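Local coordinates for L-lysine 6-monooxygenase involved in desferrioxamine biosynthesis (Erwinia amylovora CFBP1430, PDB 5O8P), which catalyses, in all likelihood, the NADPH-dependent N-hydroxylation of cadaverine in desferrioxamine biosynthesis, with FAD as its cofactor, at residues 162-166 with 177-181; 192-198 with 333-339; 223-229 with 298-304. All blocks are in the same frame, centred on the assembly; numbering follows the deposited sequence.

Interaction 1: residues 162-166 with 177-181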
loop_
_atom_site.group_PDB
_atom_site.type_symbol
_atom_site.label_atom_id
_atom_site.label_comp_id
_atom_site.label_asym_id
_atom_site.label_seq_id
_atom_site.Cartn_x
_atom_site.Cartn_y
_atom_site.Cartn_z
ATOM N N SER B 162 12.775 33.962 -0.684
ATOM C CA SER B 162 12.818 34.284 -2.106
ATOM C C SER B 162 13.551 33.194 -2.880
ATOM O O SER B 162 14.406 32.493 -2.326
ATOM C CB SER B 162 13.509 35.633 -2.306
ATOM O OG SER B 162 12.824 36.674 -1.627
ATOM N N ALA B 163 13.207 33.054 -4.163
ATOM C CA ALA B 163 13.848 32.082 -5.053
ATOM C C ALA B 163 15.352 32.335 -5.074
ATOM O O ALA B 163 15.789 33.488 -5.022
ATOM C CB ALA B 163 13.289 32.200 -6.455
ATOM N N TRP B 164 16.127 31.257 -5.131
ATOM C CA TRP B 164 17.580 31.323 -5.077
ATOM C C TRP B 164 18.205 30.463 -6.160
ATOM O O TRP B 164 17.794 29.315 -6.348
ATOM C CB TRP B 164 18.069 30.830 -3.727
ATOM C CG TRP B 164 19.559 30.874 -3.565
ATOM C CD1 TRP B 164 20.306 31.924 -3.127
ATOM C CD2 TRP B 164 20.478 29.815 -3.844
ATOM N NE1 TRP B 164 21.632 31.585 -3.105
ATOM C CE2 TRP B 164 21.771 30.296 -3.544
ATOM C CE3 TRP B 164 20.336 28.506 -4.329
ATOM C CZ2 TRP B 164 22.921 29.514 -3.707
ATOM C CZ3 TRP B 164 21.480 27.723 -4.483
ATOM C CH2 TRP B 164 22.758 28.234 -4.171
ATOM N N SER B 165 19.206 31.025 -6.844
ATOM C CA SER B 165 20.037 30.305 -7.810
ATOM C C SER B 165 21.505 30.513 -7.440
ATOM O O SER B 165 21.831 31.531 -6.830
ATOM C CB SER B 165 19.779 30.822 -9.220
ATOM O OG SER B 165 18.397 30.786 -9.524
ATOM N N PRO B 166 22.400 29.565 -7.814
ATOM C CA PRO B 166 23.825 29.700 -7.473
ATOM C C PRO B 166 24.438 31.009 -7.949
ATOM O O PRO B 166 24.003 31.550 -8.966
ATOM C CB PRO B 166 24.475 28.508 -8.195
ATOM C CG PRO B 166 23.386 27.509 -8.332
ATOM C CD PRO B 166 22.151 28.320 -8.565
ATOM N N VAL B 177 15.516 28.758 -16.264
ATOM C CA VAL B 177 14.224 28.897 -15.602
ATOM C C VAL B 177 14.339 28.360 -14.179
ATOM O O VAL B 177 14.741 27.216 -14.005
ATOM C CB VAL B 177 13.181 28.037 -16.344
ATOM C CG1 VAL B 177 11.851 28.004 -15.601
ATOM C CG2 VAL B 177 12.988 28.512 -17.767
ATOM N N HIS B 178 13.988 29.161 -13.178
ATOM C CA HIS B 178 13.904 28.669 -11.804
ATOM C C HIS B 178 12.638 27.810 -11.673
ATOM O O HIS B 178 11.668 27.996 -12.441
ATOM C CB HIS B 178 13.862 29.836 -10.824
ATOM C CG HIS B 178 14.021 29.438 -9.397
ATOM N ND1 HIS B 178 12.953 29.108 -8.592
ATOM C CD2 HIS B 178 15.123 29.317 -8.622
ATOM C CE1 HIS B 178 13.388 28.795 -7.384
ATOM N NE2 HIS B 178 14.702 28.920 -7.374
ATOM N N SER B 179 12.638 26.870 -10.724
ATOM C CA SER B 179 11.488 25.984 -10.565
ATOM C C SER B 179 10.177 26.766 -10.447
ATOM O O SER B 179 9.173 26.411 -11.046
ATOM C CB SER B 179 11.669 25.092 -9.347
ATOM O OG SER B 179 11.764 25.866 -8.165
ATOM N N SER B 180 10.214 27.859 -9.682
ATOM C CA SER B 180 9.070 28.764 -9.485
ATOM C C SER B 180 8.449 29.337 -10.758
ATOM O O SER B 180 7.286 29.726 -10.737
ATOM C CB SER B 180 9.484 29.923 -8.589
ATOM O OG SER B 180 10.715 30.447 -9.013
ATOM N N GLU B 181 9.223 29.417 -11.844
ATOM C CA GLU B 181 8.724 29.893 -13.123
ATOM C C GLU B 181 8.522 28.747 -14.133
ATOM O O GLU B 181 8.481 28.984 -15.357
ATOM C CB GLU B 181 9.734 30.883 -13.687
ATOM C CG GLU B 181 10.191 31.988 -12.744
ATOM C CD GLU B 181 11.339 32.801 -13.360
ATOM O OE1 GLU B 181 11.107 33.550 -14.350
ATOM O OE2 GLU B 181 12.489 32.673 -12.873
#
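His178 reaches across to residues 163-165 with its imidazole, and every cross-contact made by 177-181 involves this ring or the hydroxyl beside it. Its CG stands anti to the backbone N (chi1 -170°), which carries the ring off its own strand toward the other segment. One face receives the methyl of Ala163: CB lies 3.7 Å from the ring centroid of His178 and 16° off the ring normal, the geometry of a CH-pi contact. At the ring edge, NE2 of His178 gives a weak, bent hydrogen bond (3.3 Å) to O of Trp164, alongside its hydrogen bond to O of Gly341, while CD2 of His178 lies 3.7 Å from OG of Ser165. Further along, N of Ser180 donates to ND1 of His178 at 3.2 Å, coming in 23° out of the ring plane. OG of Ser180 also hydrogen-bonds ND1 of His178, at 2.6 Å, so two groups from one residue bear on the same nitrogen, which should restrict rotation of the ring. Strand 162-163 pairs antiparallel with 342-343, whereas 177-178 forms an edge of the parallel sheet next to 335-338, with helix 202-213 packed against Ser179.

Interaction 2: residues 192-198 with 333-339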
loop_
_atom_site.group_PDB
_atom_site.type_symbol
_atom_site.label_atom_id
_atom_site.label_comp_id
_atom_site.label_asym_id
_atom_site.label_seq_id
_atom_site.Cartn_x
_atom_site.Cartn_y
_atom_site.Cartn_z
ATOM N N LYS B 192 13.033 22.399 -26.852
ATOM C CA LYS B 192 14.487 22.280 -26.922
ATOM C C LYS B 192 14.945 20.833 -27.117
ATOM O O LYS B 192 14.179 19.888 -26.911
ATOM C CB LYS B 192 15.145 22.889 -25.682
ATOM C CG LYS B 192 14.751 24.338 -25.432
ATOM C CD LYS B 192 15.600 24.969 -24.348
ATOM C CE LYS B 192 15.140 26.372 -23.979
ATOM N NZ LYS B 192 15.403 27.408 -25.022
ATOM N N ARG B 193 16.193 20.688 -27.564
ATOM C CA ARG B 193 16.797 19.377 -27.813
ATOM C C ARG B 193 17.196 18.671 -26.526
ATOM O O ARG B 193 17.194 17.448 -26.483
ATOM C CB ARG B 193 18.036 19.490 -28.709
ATOM C CG ARG B 193 17.748 19.524 -30.198
ATOM C CD ARG B 193 19.050 19.456 -30.994
ATOM N NE ARG B 193 18.898 19.945 -32.367
ATOM C CZ ARG B 193 18.770 21.227 -32.727
ATOM N NH1 ARG B 193 18.761 22.213 -31.822
ATOM N NH2 ARG B 193 18.639 21.531 -34.016
ATOM N N SER B 194 17.582 19.444 -25.508
ATOM C CA SER B 194 18.022 18.903 -24.219
ATOM C C SER B 194 17.570 19.802 -23.074
ATOM O O SER B 194 17.570 21.024 -23.208
ATOM C CB SER B 194 19.546 18.747 -24.191
ATOM O OG SER B 194 20.192 19.966 -24.508
ATOM N N ILE B 195 17.169 19.182 -21.965
ATOM C CA ILE B 195 16.769 19.892 -20.747
ATOM C C ILE B 195 17.552 19.288 -19.598
ATOM O O ILE B 195 17.751 18.077 -19.566
ATOM C CB ILE B 195 15.262 19.721 -20.447
ATOM C CG1 ILE B 195 14.413 20.175 -21.643
ATOM C CG2 ILE B 195 14.869 20.462 -19.166
ATOM C CD1 ILE B 195 12.949 19.803 -21.527
ATOM N N THR B 196 17.981 20.119 -18.655
ATOM C CA THR B 196 18.697 19.641 -17.476
ATOM C C THR B 196 18.103 20.238 -16.213
ATOM O O THR B 196 18.143 21.439 -16.005
ATOM C CB THR B 196 20.193 19.986 -17.552
ATOM O OG1 THR B 196 20.775 19.320 -18.679
ATOM C CG2 THR B 196 20.932 19.563 -16.268
ATOM N N VAL B 197 17.556 19.385 -15.360
ATOM C CA VAL B 197 17.118 19.814 -14.046
ATOM C C VAL B 197 18.309 19.771 -13.090
ATOM O O VAL B 197 18.944 18.742 -12.924
ATOM C CB VAL B 197 15.970 18.943 -13.521
ATOM C CG1 VAL B 197 15.526 19.428 -12.154
ATOM C CG2 VAL B 197 14.805 18.972 -14.502
ATOM N N LEU B 198 18.593 20.900 -12.463
ATOM C CA LEU B 198 19.714 21.041 -11.563
ATOM C C LEU B 198 19.150 21.277 -10.152
ATOM O O LEU B 198 18.408 22.223 -9.937
ATOM C CB LEU B 198 20.577 22.191 -12.061
ATOM C CG LEU B 198 22.051 22.126 -11.682
ATOM C CD1 LEU B 198 22.893 22.765 -12.769
ATOM C CD2 LEU B 198 22.296 22.798 -10.336
ATOM N N THR B 333 23.794 21.490 -22.198
ATOM C CA THR B 333 22.330 21.482 -22.232
ATOM C C THR B 333 21.792 22.783 -22.854
ATOM O O THR B 333 22.411 23.846 -22.715
ATOM C CB THR B 333 21.742 21.243 -20.818
ATOM O OG1 THR B 333 20.348 20.902 -20.909
ATOM C CG2 THR B 333 21.931 22.456 -19.907
ATOM N N GLU B 334 20.659 22.693 -23.548
ATOM C CA GLU B 334 20.016 23.874 -24.114
ATOM C C GLU B 334 19.153 24.494 -23.042
ATOM O O GLU B 334 19.374 25.641 -22.649
ATOM C CB GLU B 334 19.181 23.528 -25.346
ATOM C CG GLU B 334 20.014 23.007 -26.505
ATOM C CD GLU B 334 19.249 22.921 -27.822
ATOM O OE1 GLU B 334 18.003 23.079 -27.819
ATOM O OE2 GLU B 334 19.901 22.670 -28.867
ATOM N N GLY B 335 18.184 23.715 -22.567
ATOM C CA GLY B 335 17.283 24.120 -21.482
ATOM C C GLY B 335 17.905 23.798 -20.146
ATOM O O GLY B 335 18.592 22.790 -20.002
ATOM N N LEU B 336 17.664 24.655 -19.167
ATOM C CA LEU B 336 18.207 24.491 -17.832
ATOM C C LEU B 336 17.143 24.902 -16.827
ATOM O O LEU B 336 16.729 26.044 -16.803
ATOM C CB LEU B 336 19.455 25.347 -17.681
ATOM C CG LEU B 336 20.155 25.364 -16.327
ATOM C CD1 LEU B 336 20.548 23.958 -15.932
ATOM C CD2 LEU B 336 21.388 26.253 -16.380
ATOM N N VAL B 337 16.672 23.953 -16.026
ATOM C CA VAL B 337 15.740 24.243 -14.948
ATOM C C VAL B 337 16.539 24.268 -13.659
ATOM O O VAL B 337 17.088 23.258 -13.252
ATOM C CB VAL B 337 14.625 23.197 -14.861
ATOM C CG1 VAL B 337 13.769 23.431 -13.629
ATOM C CG2 VAL B 337 13.769 23.235 -16.110
ATOM N N MET B 338 16.599 25.432 -13.030
ATOM C CA MET B 338 17.320 25.617 -11.781
ATOM C C MET B 338 16.358 25.406 -10.592
ATOM O O MET B 338 15.710 26.338 -10.114
ATOM C CB MET B 338 17.939 27.013 -11.783
ATOM C CG MET B 338 19.119 27.165 -10.857
ATOM S SD MET B 338 20.629 26.499 -11.570
ATOM C CE MET B 338 20.990 27.742 -12.811
ATOM N N ALA B 339 16.251 24.160 -10.136
ATOM C CA ALA B 339 15.393 23.789 -8.997
ATOM C C ALA B 339 16.207 23.799 -7.711
ATOM O O ALA B 339 16.290 22.808 -6.990
ATOM C CB ALA B 339 14.766 22.419 -9.237
#
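Glu334 lies across the start of strand 194-198, and its side chain can be followed atom by atom over Ser194 and Arg193. CB of Glu334 lies 3.7 Å from O of Ser194. CG of Glu334, set beside the backbone N and anti to the carbonyl carbon (chi1 -64°), comes 3.6 Å from OG of Ser194, and the same hydroxyl accepts a hydrogen bond from N of Glu334 at 2.9 Å. The chain then runs extended, bringing CD of Glu334 to 3.7 Å from CB of Arg193. At the tip the two oxygens divide their work. OE1 of Glu334 takes a nearly straight hydrogen bond from N of Arg193 (3.0 Å), which arrives from above the carboxylate plane, 60° out of it. OE2 of Glu334 forms a salt bridge with NH1 of Arg193 at 3.2 Å through its syn lone pair, although the carboxylate and guanidinium planes stand 77° apart. One carboxylate thus holds both the backbone and the side chain of Arg193.

Deeper in, OG1 of Thr196 donates to OG1 of Thr333 at 2.8 Å, and that hydroxyl in turn donates to O of Gly335. This carbonyl also accepts from N of Thr196, so the buried threonines are tied to the backbone ladder. The parallel ladder continues through Val337 N to Thr196 O and Leu198 N to Val337 O. Beyond the threonines, CD1 of Leu198 meets CD1 of Leu336 at 4.1 Å, while Ile195, Val197 and Val337 share the other face. That face is covered by helix 202-213, through Leu211, Ala204 and Ile207; Phe316 of strand 315-322 packs on Thr333 and Leu336. Strand 194-198 lies between 335-338 and 221-225 in the parallel sheet.

Interaction 3: residues 223-229 with 298-304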
loop_
_atom_site.group_PDB
_atom_site.type_symbol
_atom_site.label_atom_id
_atom_site.label_comp_id
_atom_site.label_asym_id
_atom_site.label_seq_id
_atom_site.Cartn_x
_atom_site.Cartn_y
_atom_site.Cartn_z
ATOM N N ASN B 223 18.116 15.472 -18.473
ATOM C CA ASN B 223 19.182 15.256 -17.506
ATOM C C ASN B 223 18.783 15.740 -16.124
ATOM O O ASN B 223 17.867 16.549 -15.984
ATOM C CB ASN B 223 20.442 15.955 -17.986
ATOM C CG ASN B 223 20.857 15.491 -19.370
ATOM O OD1 ASN B 223 20.750 14.310 -19.690
ATOM N ND2 ASN B 223 21.310 16.410 -20.191
ATOM N N TRP B 224 19.443 15.192 -15.109
ATOM C CA TRP B 224 19.238 15.587 -13.722
ATOM C C TRP B 224 20.580 15.545 -13.028
ATOM O O TRP B 224 21.191 14.490 -12.926
ATOM C CB TRP B 224 18.278 14.628 -13.034
ATOM C CG TRP B 224 17.708 15.091 -11.714
ATOM C CD1 TRP B 224 18.057 16.198 -10.992
ATOM C CD2 TRP B 224 16.719 14.410 -10.943
ATOM N NE1 TRP B 224 17.309 16.276 -9.856
ATOM C CE2 TRP B 224 16.485 15.186 -9.788
ATOM C CE3 TRP B 224 16.004 13.221 -11.117
ATOM C CZ2 TRP B 224 15.562 14.816 -8.803
ATOM C CZ3 TRP B 224 15.088 12.839 -10.141
ATOM C CH2 TRP B 224 14.871 13.645 -8.996
ATOM N N ILE B 225 21.047 16.693 -12.561
ATOM C CA ILE B 225 22.330 16.783 -11.874
ATOM C C ILE B 225 22.046 17.343 -10.504
ATOM O O ILE B 225 21.269 18.262 -10.388
ATOM C CB ILE B 225 23.295 17.698 -12.636
ATOM C CG1 ILE B 225 23.566 17.100 -14.022
ATOM C CG2 ILE B 225 24.584 17.918 -11.833
ATOM C CD1 ILE B 225 24.405 17.978 -14.929
ATOM N N THR B 226 22.669 16.779 -9.471
ATOM C CA THR B 226 22.485 17.263 -8.096
ATOM C C THR B 226 23.796 17.260 -7.320
ATOM O O THR B 226 24.668 16.431 -7.573
ATOM C CB THR B 226 21.413 16.451 -7.324
ATOM O OG1 THR B 226 21.406 16.867 -5.959
ATOM C CG2 THR B 226 21.690 14.937 -7.385
ATOM N N ARG B 227 23.932 18.210 -6.392
ATOM C CA ARG B 227 25.067 18.228 -5.462
ATOM C C ARG B 227 24.901 17.155 -4.381
ATOM O O ARG B 227 25.895 16.659 -3.839
ATOM C CB ARG B 227 25.240 19.605 -4.795
ATOM C CG ARG B 227 26.538 19.745 -4.002
ATOM C CD ARG B 227 26.345 20.460 -2.658
ATOM N NE ARG B 227 26.055 21.877 -2.854
ATOM C CZ ARG B 227 26.970 22.849 -2.957
ATOM N NH1 ARG B 227 28.277 22.590 -2.882
ATOM N NH2 ARG B 227 26.570 24.105 -3.141
ATOM N N ALA B 228 23.649 16.803 -4.077
ATOM C CA ALA B 228 23.330 15.792 -3.075
ATOM C C ALA B 228 24.033 14.469 -3.371
ATOM O O ALA B 228 24.206 14.109 -4.538
ATOM C CB ALA B 228 21.823 15.571 -3.009
ATOM N N PRO B 229 24.431 13.737 -2.311
ATOM C CA PRO B 229 25.117 12.445 -2.500
ATOM C C PRO B 229 24.240 11.357 -3.154
ATOM O O PRO B 229 24.754 10.500 -3.863
ATOM C CB PRO B 229 25.518 12.057 -1.065
ATOM C CG PRO B 229 24.506 12.733 -0.198
ATOM C CD PRO B 229 24.233 14.042 -0.876
ATOM N N ASN B 298 20.451 11.309 -18.421
ATOM C CA ASN B 298 21.650 11.230 -17.603
ATOM C C ASN B 298 21.293 11.740 -16.225
ATOM O O ASN B 298 20.506 12.673 -16.098
ATOM C CB ASN B 298 22.764 12.073 -18.208
ATOM C CG ASN B 298 23.089 11.658 -19.619
ATOM O OD1 ASN B 298 23.721 10.625 -19.849
ATOM N ND2 ASN B 298 22.617 12.435 -20.576
ATOM N N LEU B 299 21.840 11.097 -15.200
ATOM C CA LEU B 299 21.568 11.447 -13.823
ATOM C C LEU B 299 22.888 11.418 -13.085
ATOM O O LEU B 299 23.489 10.360 -12.972
ATOM C CB LEU B 299 20.579 10.459 -13.203
ATOM C CG LEU B 299 19.131 10.536 -13.712
ATOM C CD1 LEU B 299 18.934 9.840 -15.045
ATOM C CD2 LEU B 299 18.174 9.934 -12.694
ATOM N N PHE B 300 23.349 12.574 -12.616
ATOM C CA PHE B 300 24.580 12.666 -11.826
ATOM C C PHE B 300 24.302 13.068 -10.381
ATOM O O PHE B 300 23.301 13.712 -10.093
ATOM C CB PHE B 300 25.520 13.669 -12.468
ATOM C CG PHE B 300 26.028 13.239 -13.808
ATOM C CD1 PHE B 300 25.321 13.543 -14.965
ATOM C CD2 PHE B 300 27.205 12.520 -13.916
ATOM C CE1 PHE B 300 25.781 13.153 -16.212
ATOM C CE2 PHE B 300 27.678 12.123 -15.160
ATOM C CZ PHE B 300 26.961 12.449 -16.312
ATOM N N THR B 301 25.195 12.672 -9.481
ATOM C CA THR B 301 25.084 12.993 -8.053
ATOM C C THR B 301 26.422 13.530 -7.583
ATOM O O THR B 301 27.362 13.599 -8.368
ATOM C CB THR B 301 24.705 11.747 -7.233
ATOM O OG1 THR B 301 25.478 10.630 -7.683
ATOM C CG2 THR B 301 23.223 11.432 -7.386
ATOM N N HIS B 302 26.502 13.947 -6.321
ATOM C CA HIS B 302 27.730 14.510 -5.741
ATOM C C HIS B 302 28.314 15.712 -6.504
ATOM O O HIS B 302 29.456 16.093 -6.256
ATOM C CB HIS B 302 28.817 13.422 -5.620
ATOM C CG HIS B 302 28.512 12.370 -4.604
ATOM N ND1 HIS B 302 28.668 12.577 -3.249
ATOM C CD2 HIS B 302 28.092 11.090 -4.743
ATOM C CE1 HIS B 302 28.344 11.474 -2.599
ATOM N NE2 HIS B 302 27.987 10.558 -3.481
ATOM N N SER B 303 27.536 16.330 -7.393
ATOM C CA SER B 303 28.084 17.248 -8.395
ATOM C C SER B 303 27.756 18.711 -8.103
ATOM O O SER B 303 26.611 19.137 -8.246
ATOM C CB SER B 303 27.575 16.861 -9.778
ATOM O OG SER B 303 28.249 15.709 -10.232
ATOM N N GLU B 304 28.770 19.465 -7.685
ATOM C CA GLU B 304 28.633 20.893 -7.447
ATOM C C GLU B 304 28.840 21.630 -8.757
ATOM O O GLU B 304 29.774 21.326 -9.492
ATOM C CB GLU B 304 29.671 21.381 -6.434
ATOM C CG GLU B 304 29.512 22.855 -6.072
ATOM C CD GLU B 304 30.726 23.432 -5.373
ATOM O OE1 GLU B 304 31.753 23.671 -6.058
ATOM O OE2 GLU B 304 30.639 23.672 -4.148
#
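An outer strand pair of the Rossmann-type parallel sheet joins Trp224 to Asn298 and Phe300: Trp224 N donates to Asn298 O, and Trp224 O accepts from Phe300 N, each at 2.9 Å. Further back along both strands, the amides of Asn223 and Asn298 lie side by side, planes 45° apart; ND2 of Asn298 donates to OD1 of Asn223 (2.8 Å) from above that carbonyl's plane. Ile225 CG1 rests 4.1 Å from Phe300 CD1. Past the strand ends Thr226 keeps the chains bonded, its N donating to Phe300 O and its O accepting from Ser303 N, as they enter the loops where Rossmann sheets bind dinucleotides. Arg227 binds NADP(+) in this protein, although none is bound to this chain. Thr226 OG1 accepts from Ala228 N, an ST turn, and Ala228 O accepts from His302 N. CA of Pro229 sits over one face of the His302 ring, 3.5 Å from its centroid. Bends at chi2 and chi3 lay Arg227 alongside Glu304, where NH1 of Arg227 salt-bridges OE2 of Glu304 (2.9 Å) on the anti lone pair, the guanidinium and carboxylate planes 87° apart. Trp224 NE1 hydrogen-bonds to Gly199 O, and Leu299 packs on Phe424 of a second subunit.

In the fold
All three contacts reach one five-stranded parallel sheet, ordered 177-178, 335-338, 194-198, 221-225, 297-300. Interactions 1 and 2 have centres 13 Å apart and meet where strands 177-178 and 335-338 run side by side, with Val177 O 2.8 Å from Met338 N. Interactions 2 and 3 are equally spaced and join where Ile195 O lies 2.8 Å from Asn223 N; interaction 3 is nested in the chain loop that interaction 2 closes. Interactions 1 and 3 do not touch, yet the side chains of Trp164 and Arg227, the latter an NADP(+)-binding residue, are about 6 Å apart. Interaction 1 approaches the flavin, with the Ser180 side chain about 7 Å from FAD, against about 14 Å for Trp224 of interaction 3.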